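Local coordinates for protein dachshund (PDB 1L8R) that acts as a transcription factor in organogenesis, its DACHbox-N domain carrying a DNA-binding motif similar to that of forkhead/winged-helix proteins, at residues Cys25-Pro31 / Cys83-Arg88. Sequence-based numbering, arbitrary orientation.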
# COMPACT_ATOMS: atom_id res chain seq x y z
N CYS A 25 13.25 4.30 -0.92
CA CYS A 25 12.26 3.96 -1.93
C CYS A 25 10.89 4.52 -1.55
O CYS A 25 10.47 4.41 -0.41
CB CYS A 25 12.16 2.44 -2.09
SG CYS A 25 11.19 1.93 -3.52
N GLU A 26 10.21 5.12 -2.52
CA GLU A 26 8.90 5.68 -2.28
C GLU A 26 7.89 4.54 -2.25
O GLU A 26 7.73 3.82 -3.23
CB GLU A 26 8.54 6.68 -3.38
CG GLU A 26 7.27 7.45 -3.12
CD GLU A 26 7.05 8.56 -4.13
OE1 GLU A 26 7.84 9.53 -4.13
OE2 GLU A 26 6.10 8.45 -4.92
N LEU A 27 7.21 4.39 -1.13
CA LEU A 27 6.23 3.32 -0.99
C LEU A 27 4.85 3.90 -0.75
O LEU A 27 4.71 4.97 -0.16
CB LEU A 27 6.61 2.43 0.19
CG LEU A 27 8.04 1.92 0.22
CD1 LEU A 27 8.24 1.12 1.50
CD2 LEU A 27 8.35 1.08 -1.00
N ILE A 28 3.82 3.20 -1.22
CA ILE A 28 2.48 3.68 -1.01
C ILE A 28 1.68 2.71 -0.14
O ILE A 28 2.06 1.54 0.03
CB ILE A 28 1.73 3.97 -2.35
CG1 ILE A 28 1.63 2.71 -3.20
CG2 ILE A 28 2.48 5.06 -3.12
CD1 ILE A 28 2.91 2.35 -3.90
N CYS A 29 0.60 3.22 0.42
CA CYS A 29 -0.27 2.45 1.29
C CYS A 29 -0.99 1.35 0.50
O CYS A 29 -1.86 1.64 -0.33
CB CYS A 29 -1.27 3.39 1.95
SG CYS A 29 -2.48 2.57 2.96
N LEU A 30 -0.63 0.10 0.76
CA LEU A 30 -1.22 -1.03 0.05
C LEU A 30 -2.74 -1.18 0.18
O LEU A 30 -3.44 -1.30 -0.83
CB LEU A 30 -0.53 -2.33 0.47
CG LEU A 30 -1.08 -3.62 -0.16
CD1 LEU A 30 -1.03 -3.51 -1.68
CD2 LEU A 30 -0.25 -4.81 0.32
N PRO A 31 -3.27 -1.17 1.42
CA PRO A 31 -4.73 -1.31 1.57
C PRO A 31 -5.49 -0.22 0.84
O PRO A 31 -6.57 -0.47 0.28
CB PRO A 31 -4.93 -1.24 3.08
CG PRO A 31 -3.66 -1.81 3.61
CD PRO A 31 -2.61 -1.17 2.74
N CYS A 83 -0.57 -2.12 8.93
CA CYS A 83 -0.61 -1.70 7.54
C CYS A 83 0.70 -1.98 6.83
O CYS A 83 1.76 -1.91 7.44
CB CYS A 83 -0.91 -0.21 7.42
SG CYS A 83 -1.33 0.29 5.73
N LYS A 84 0.62 -2.31 5.55
CA LYS A 84 1.80 -2.59 4.75
C LYS A 84 1.94 -1.61 3.60
O LYS A 84 0.96 -1.02 3.14
CB LYS A 84 1.77 -4.03 4.25
CG LYS A 84 2.05 -5.03 5.37
CD LYS A 84 1.84 -6.45 4.93
CE LYS A 84 2.18 -7.41 6.07
NZ LYS A 84 1.79 -8.82 5.74
N LEU A 85 3.19 -1.44 3.16
CA LEU A 85 3.52 -0.51 2.09
C LEU A 85 4.31 -1.21 0.99
O LEU A 85 5.14 -2.08 1.26
CB LEU A 85 4.40 0.62 2.64
CG LEU A 85 3.97 1.42 3.87
CD1 LEU A 85 5.09 2.38 4.27
CD2 LEU A 85 2.68 2.19 3.57
N ILE A 86 4.06 -0.85 -0.27
CA ILE A 86 4.85 -1.42 -1.36
C ILE A 86 5.09 -0.33 -2.40
O ILE A 86 4.36 0.65 -2.46
CB ILE A 86 4.20 -2.66 -2.03
CG1 ILE A 86 2.83 -2.32 -2.62
CG2 ILE A 86 4.13 -3.82 -1.03
CD1 ILE A 86 2.30 -3.43 -3.54
N SER A 87 6.14 -0.49 -3.21
CA SER A 87 6.45 0.51 -4.23
C SER A 87 5.39 0.57 -5.31
O SER A 87 4.64 -0.39 -5.52
CB SER A 87 7.82 0.21 -4.85
OG SER A 87 7.81 -1.01 -5.57
N ARG A 88 5.30 1.70 -6.01
CA ARG A 88 4.30 1.81 -7.07
C ARG A 88 4.57 0.79 -8.17
O ARG A 88 3.63 0.26 -8.75
CB ARG A 88 4.27 3.24 -7.63
CG ARG A 88 3.47 4.19 -6.74
CD ARG A 88 3.28 5.57 -7.36
NE ARG A 88 4.55 6.25 -7.58
CZ ARG A 88 4.66 7.54 -7.87
NH1 ARG A 88 3.58 8.30 -7.98
NH2 ARG A 88 5.86 8.07 -8.05
O HOH W 1 8.17 3.66 -5.91
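E26 OE2 sits over one face of the R88 guanidinium, 3.1 Å above its plane and displaced toward the rim, with the carboxylate plane turned 45° from it. OE2 to NH2 is 3.2 Å, yet no N-H points at the oxygen, so this salt bridge is one of charge alone; NH1 instead donates to the backbone O of D11. R88 is bent at chi3 (-62°), which swings its end back toward strand 25-29, while its CG lies 3.9 Å from I28 CG2, the two side chains crossing at about a right angle. With an alanine at R88, E26 OE2 would probably lose this charge partner and D11 O its donor, and the side of I28 covered by CG would be left bare. Strands 25-29 and 84-87 pair antiparallel inside the sheet of a fold whose DNA-binding motif resembles the winged helix. I28 and I86 form the hydrogen-bonded pair, C29 and L85 the adjacent non-hydrogen-bonded one: I86 N reaches I28 O at 3.1 Å, and I28 N appears to donate back to I86 O, whose position is less certain. Past the strand end, L30 N at the start of helix 30-37 bonds K84 O (3.1 Å). On the face of I28 and I86, I86 CD1 is met at 3.8 Å by L30 CD1 from the start of the helix; on the C29 and L85 side, L85 CD2 lies 3.7 Å from C29 CA. C83 SG touches P31 CD at 3.6 Å.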